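Local coordinates for glycosyl hydrolase, family 38 (Enterococcus faecalis, PDB 5KBP), which probably acts as an alpha-mannosidase of glycoside hydrolase family 38, removing mannose from carbohydrate substrates, at residues P709-V721 against T729-L741. Residues are numbered along the deposited sequence; the frame is centred on the assembly and turned at random.
Sequences PTNPQHQQAFVNV and TIFNEGLNEYEVL
Gln715 and Asn736 hold each other by main chain and side chain: Gln715 N donates to Asn736 O (3.0 Å), and Asn736 ND2 returns a bond to Gln715 O at 3.1 Å. The Gln715 side chain then runs out extended beyond CG to the turn at 732-736, where its NE2 meets Leu735 O at 2.7 Å, almost head-on to the carbonyl; Asn732 OD1, at the start of this turn, accepts from Leu735 N, an Asx motif. At the far end Glu739, with CG trans to its own N (chi1 176°), brings OE1 to Asn711 N (2.8 Å), which meets it from above the carboxylate plane; its OE2 forms a salt bridge with Arg675. Two antiparallel ladders flank Gln715. Gln713 pairs with Tyr738 in one sheet, while strands 718-721 and 729-732, two arms of a beta hairpin, pair through Val719 and Ile730 in another, so each segment crosses from one sheet to the other, within the family 38 C-terminal domain. Beyond Val719, Asn720 ND2 reaches Thr729 OG1 at 2.7 Å, beside Tyr793 of helix 789-799. Between the ladders lies the Tyr738 ring. Val719 CG2 sits over one face of the Tyr738 ring, 4.0 Å from its centroid in a CH-pi contact, and Gln715 CB lies obliquely against Tyr738 CD1 (3.4 Å). The Tyr738 hydroxyl is hydrogen-bonded to His687 and Arg698. Val721 CG2 and Val740 CG1 meet tip to tip.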
loop_
_atom_site.group_PDB
_atom_site.type_symbol
_atom_site.label_atom_id
_atom_site.label_comp_id
_atom_site.label_asym_id
_atom_site.label_seq_id
_atom_site.Cartn_x
_atom_site.Cartn_y
_atom_site.Cartn_z
ATOM N N PRO A 709 -0.430 35.807 13.483
ATOM C CA PRO A 709 -1.345 35.949 14.628
ATOM C C PRO A 709 -1.489 34.684 15.458
ATOM O O PRO A 709 -2.052 34.751 16.559
ATOM C CB PRO A 709 -2.676 36.334 13.968
ATOM C CG PRO A 709 -2.574 35.784 12.579
ATOM C CD PRO A 709 -1.132 35.941 12.196
ATOM N N THR A 710 -1.007 33.543 14.974
ATOM C CA THR A 710 -1.012 32.303 15.731
ATOM C C THR A 710 0.421 31.865 16.001
ATOM O O THR A 710 1.367 32.315 15.348
ATOM C CB THR A 710 -1.763 31.187 14.988
ATOM O OG1 THR A 710 -1.093 30.895 13.756
ATOM C CG2 THR A 710 -3.196 31.608 14.696
ATOM N N ASN A 711 0.572 30.976 16.980
ATOM C CA ASN A 711 1.868 30.410 17.351
ATOM C C ASN A 711 1.720 28.902 17.507
ATOM O O ASN A 711 1.743 28.373 18.625
ATOM C CB ASN A 711 2.395 31.053 18.635
ATOM C CG ASN A 711 3.791 30.584 18.993
ATOM O OD1 ASN A 711 4.555 30.151 18.129
ATOM N ND2 ASN A 711 4.134 30.667 20.273
ATOM N N PRO A 712 1.564 28.176 16.399
ATOM C CA PRO A 712 1.414 26.717 16.495
ATOM C C PRO A 712 2.742 26.053 16.828
ATOM O O PRO A 712 3.765 26.323 16.193
ATOM C CB PRO A 712 0.913 26.320 15.102
ATOM C CG PRO A 712 1.465 27.372 14.202
ATOM C CD PRO A 712 1.481 28.649 15.005
ATOM N N GLN A 713 2.719 25.180 17.830
ATOM C CA GLN A 713 3.906 24.483 18.297
ATOM C C GLN A 713 3.714 22.977 18.177
ATOM O O GLN A 713 2.587 22.473 18.146
ATOM C CB GLN A 713 4.226 24.852 19.751
ATOM C CG GLN A 713 4.637 26.297 19.954
ATOM C CD GLN A 713 6.010 26.595 19.388
ATOM O OE1 GLN A 713 6.834 25.697 19.219
ATOM N NE2 GLN A 713 6.263 27.864 19.092
ATOM N N HIS A 714 4.833 22.261 18.116
ATOM C CA HIS A 714 4.821 20.807 18.059
ATOM C C HIS A 714 4.810 20.229 19.467
ATOM O O HIS A 714 5.490 20.731 20.365
ATOM C CB HIS A 714 6.042 20.277 17.303
ATOM C CG HIS A 714 6.208 20.853 15.931
ATOM N ND1 HIS A 714 6.789 22.082 15.704
ATOM C CD2 HIS A 714 5.878 20.361 14.712
ATOM C CE1 HIS A 714 6.807 22.325 14.405
ATOM N NE2 HIS A 714 6.259 21.298 13.782
ATOM N N GLN A 715 4.033 19.166 19.656
ATOM C CA GLN A 715 4.032 18.425 20.906
ATOM C C GLN A 715 4.056 16.934 20.606
ATOM O O GLN A 715 3.637 16.487 19.536
ATOM C CB GLN A 715 2.812 18.753 21.779
ATOM C CG GLN A 715 1.500 18.179 21.267
ATOM C CD GLN A 715 0.356 18.376 22.242
ATOM O OE1 GLN A 715 0.573 18.607 23.431
ATOM N NE2 GLN A 715 -0.871 18.290 21.741
ATOM N N GLN A 716 4.563 16.170 21.568
ATOM C CA GLN A 716 4.561 14.718 21.467
ATOM C C GLN A 716 3.400 14.140 22.263
ATOM O O GLN A 716 2.312 13.923 21.719
ATOM C CB GLN A 716 5.892 14.141 21.956
ATOM C CG GLN A 716 6.998 14.140 20.911
ATOM C CD GLN A 716 6.938 12.929 19.998
ATOM O OE1 GLN A 716 6.827 11.794 20.461
ATOM N NE2 GLN A 716 7.010 13.167 18.693
ATOM N N ALA A 717 3.616 13.903 23.555
ATOM C CA ALA A 717 2.628 13.227 24.384
ATOM C C ALA A 717 1.773 14.171 25.216
ATOM O O ALA A 717 0.650 13.803 25.575
ATOM C CB ALA A 717 3.316 12.223 25.316
ATOM N N PHE A 718 2.254 15.373 25.530
ATOM C CA PHE A 718 1.513 16.247 26.432
ATOM C C PHE A 718 1.973 17.690 26.267
ATOM O O PHE A 718 2.966 17.982 25.598
ATOM C CB PHE A 718 1.671 15.798 27.889
ATOM C CG PHE A 718 3.101 15.718 28.346
ATOM C CD1 PHE A 718 3.763 16.847 28.800
ATOM C CD2 PHE A 718 3.784 14.511 28.328
ATOM C CE1 PHE A 718 5.078 16.778 29.219
ATOM C CE2 PHE A 718 5.098 14.436 28.748
ATOM C CZ PHE A 718 5.745 15.572 29.194
ATOM N N VAL A 719 1.225 18.588 26.906
ATOM C CA VAL A 719 1.576 19.997 27.046
ATOM C C VAL A 719 1.071 20.458 28.409
ATOM O O VAL A 719 -0.003 20.041 28.855
ATOM C CB VAL A 719 0.987 20.851 25.902
ATOM C CG1 VAL A 719 -0.516 20.652 25.800
ATOM C CG2 VAL A 719 1.318 22.319 26.106
ATOM N N ASN A 720 1.851 21.306 29.080
ATOM C CA ASN A 720 1.570 21.685 30.457
ATOM C C ASN A 720 1.654 23.193 30.637
ATOM O O ASN A 720 2.476 23.861 30.005
ATOM C CB ASN A 720 2.541 20.992 31.422
ATOM C CG ASN A 720 2.370 21.449 32.857
ATOM O OD1 ASN A 720 3.024 22.393 33.301
ATOM N ND2 ASN A 720 1.486 20.784 33.590
ATOM N N VAL A 721 0.793 23.718 31.508
ATOM C CA VAL A 721 0.814 25.112 31.933
ATOM C C VAL A 721 0.665 25.132 33.446
ATOM O O VAL A 721 -0.277 24.541 33.985
ATOM C CB VAL A 721 -0.306 25.936 31.267
ATOM C CG1 VAL A 721 -0.487 27.265 31.982
ATOM C CG2 VAL A 721 -0.001 26.158 29.792
ATOM N N THR A 729 -2.134 19.622 32.879
ATOM C CA THR A 729 -1.458 18.845 31.850
ATOM C C THR A 729 -2.500 18.239 30.920
ATOM O O THR A 729 -3.483 17.651 31.383
ATOM C CB THR A 729 -0.590 17.737 32.459
ATOM O OG1 THR A 729 0.427 18.315 33.285
ATOM C CG2 THR A 729 0.070 16.914 31.360
ATOM N N ILE A 730 -2.284 18.389 29.615
ATOM C CA ILE A 730 -3.168 17.846 28.590
ATOM C C ILE A 730 -2.357 16.870 27.753
ATOM O O ILE A 730 -1.403 17.274 27.076
ATOM C CB ILE A 730 -3.768 18.951 27.706
ATOM C CG1 ILE A 730 -4.502 19.989 28.560
ATOM C CG2 ILE A 730 -4.702 18.353 26.667
ATOM C CD1 ILE A 730 -5.671 19.428 29.326
ATOM N N PHE A 731 -2.729 15.594 27.795
ATOM C CA PHE A 731 -2.060 14.574 27.004
ATOM C C PHE A 731 -2.960 14.118 25.862
ATOM O O PHE A 731 -4.172 14.349 25.868
ATOM C CB PHE A 731 -1.635 13.379 27.869
ATOM C CG PHE A 731 -2.749 12.763 28.669
ATOM C CD1 PHE A 731 -3.042 13.223 29.943
ATOM C CD2 PHE A 731 -3.480 11.702 28.161
ATOM C CE1 PHE A 731 -4.057 12.650 30.687
ATOM C CE2 PHE A 731 -4.497 11.124 28.901
ATOM C CZ PHE A 731 -4.784 11.598 30.166
ATOM N N ASN A 732 -2.346 13.468 24.874
ATOM C CA ASN A 732 -3.033 13.145 23.631
ATOM C C ASN A 732 -2.368 11.936 22.985
ATOM O O ASN A 732 -1.311 11.474 23.420
ATOM C CB ASN A 732 -3.019 14.339 22.670
ATOM C CG ASN A 732 -1.636 14.617 22.109
ATOM O OD1 ASN A 732 -1.277 14.117 21.043
ATOM N ND2 ASN A 732 -0.851 15.413 22.828
ATOM N N GLU A 733 -3.008 11.436 21.927
ATOM C CA GLU A 733 -2.476 10.349 21.105
ATOM C C GLU A 733 -2.553 10.790 19.647
ATOM O O GLU A 733 -3.603 10.664 19.009
ATOM C CB GLU A 733 -3.245 9.050 21.327
ATOM C CG GLU A 733 -3.202 8.522 22.747
ATOM C CD GLU A 733 -3.901 7.186 22.883
ATOM O OE1 GLU A 733 -4.194 6.563 21.842
ATOM O OE2 GLU A 733 -4.160 6.759 24.027
ATOM N N GLY A 734 -1.446 11.304 19.119
ATOM C CA GLY A 734 -1.394 11.703 17.728
ATOM C C GLY A 734 -1.945 13.077 17.426
ATOM O O GLY A 734 -2.077 13.427 16.247
ATOM N N LEU A 735 -2.277 13.866 18.447
ATOM C CA LEU A 735 -2.755 15.236 18.259
ATOM C C LEU A 735 -1.574 16.159 18.545
ATOM O O LEU A 735 -1.427 16.718 19.631
ATOM C CB LEU A 735 -3.948 15.521 19.164
ATOM C CG LEU A 735 -4.973 14.392 19.316
ATOM C CD1 LEU A 735 -6.111 14.819 20.235
ATOM C CD2 LEU A 735 -5.507 13.943 17.962
ATOM N N ASN A 736 -0.721 16.319 17.535
ATOM C CA ASN A 736 0.618 16.859 17.722
ATOM C C ASN A 736 0.715 18.368 17.525
ATOM O O ASN A 736 1.808 18.922 17.687
ATOM C CB ASN A 736 1.595 16.153 16.776
ATOM C CG ASN A 736 1.637 14.653 17.000
ATOM O OD1 ASN A 736 1.373 13.869 16.090
ATOM N ND2 ASN A 736 1.963 14.248 18.221
ATOM N N GLU A 737 -0.377 19.048 17.187
ATOM C CA GLU A 737 -0.383 20.502 17.077
ATOM C C GLU A 737 -1.158 21.097 18.242
ATOM O O GLU A 737 -2.281 20.667 18.531
ATOM C CB GLU A 737 -0.996 20.969 15.755
ATOM C CG GLU A 737 -0.820 22.464 15.512
ATOM C CD GLU A 737 -1.651 22.974 14.356
ATOM O OE1 GLU A 737 -2.775 23.462 14.598
ATOM O OE2 GLU A 737 -1.184 22.883 13.204
ATOM N N TYR A 738 -0.563 22.089 18.901
ATOM C CA TYR A 738 -1.210 22.790 19.998
ATOM C C TYR A 738 -0.844 24.265 19.928
ATOM O O TYR A 738 0.055 24.674 19.186
ATOM C CB TYR A 738 -0.811 22.208 21.361
ATOM C CG TYR A 738 0.564 22.634 21.826
ATOM C CD1 TYR A 738 1.699 21.964 21.395
ATOM C CD2 TYR A 738 0.727 23.706 22.697
ATOM C CE1 TYR A 738 2.958 22.346 21.816
ATOM C CE2 TYR A 738 1.982 24.098 23.119
ATOM C CZ TYR A 738 3.094 23.413 22.676
ATOM O OH TYR A 738 4.345 23.798 23.096
ATOM N N GLU A 739 -1.550 25.064 20.723
ATOM C CA GLU A 739 -1.245 26.480 20.864
ATOM C C GLU A 739 -1.704 26.943 22.237
ATOM O O GLU A 739 -2.820 26.628 22.658
ATOM C CB GLU A 739 -1.920 27.314 19.768
ATOM C CG GLU A 739 -1.705 28.812 19.917
ATOM C CD GLU A 739 -2.289 29.607 18.766
ATOM O OE1 GLU A 739 -1.796 30.724 18.506
ATOM O OE2 GLU A 739 -3.238 29.116 18.121
ATOM N N VAL A 740 -0.842 27.677 22.930
ATOM C CA VAL A 740 -1.163 28.259 24.227
ATOM C C VAL A 740 -1.614 29.691 23.978
ATOM O O VAL A 740 -0.809 30.550 23.603
ATOM C CB VAL A 740 0.031 28.201 25.187
ATOM C CG1 VAL A 740 -0.367 28.726 26.557
ATOM C CG2 VAL A 740 0.558 26.779 25.285
ATOM N N LEU A 741 -2.901 29.951 24.183
ATOM C CA LEU A 741 -3.461 31.258 23.878
ATOM C C LEU A 741 -3.033 32.286 24.927
ATOM O O LEU A 741 -2.444 31.959 25.962
ATOM C CB LEU A 741 -4.984 31.176 23.780
ATOM C CG LEU A 741 -5.581 30.931 22.388
ATOM C CD1 LEU A 741 -4.875 29.797 21.653
ATOM C CD2 LEU A 741 -7.070 30.645 22.492
#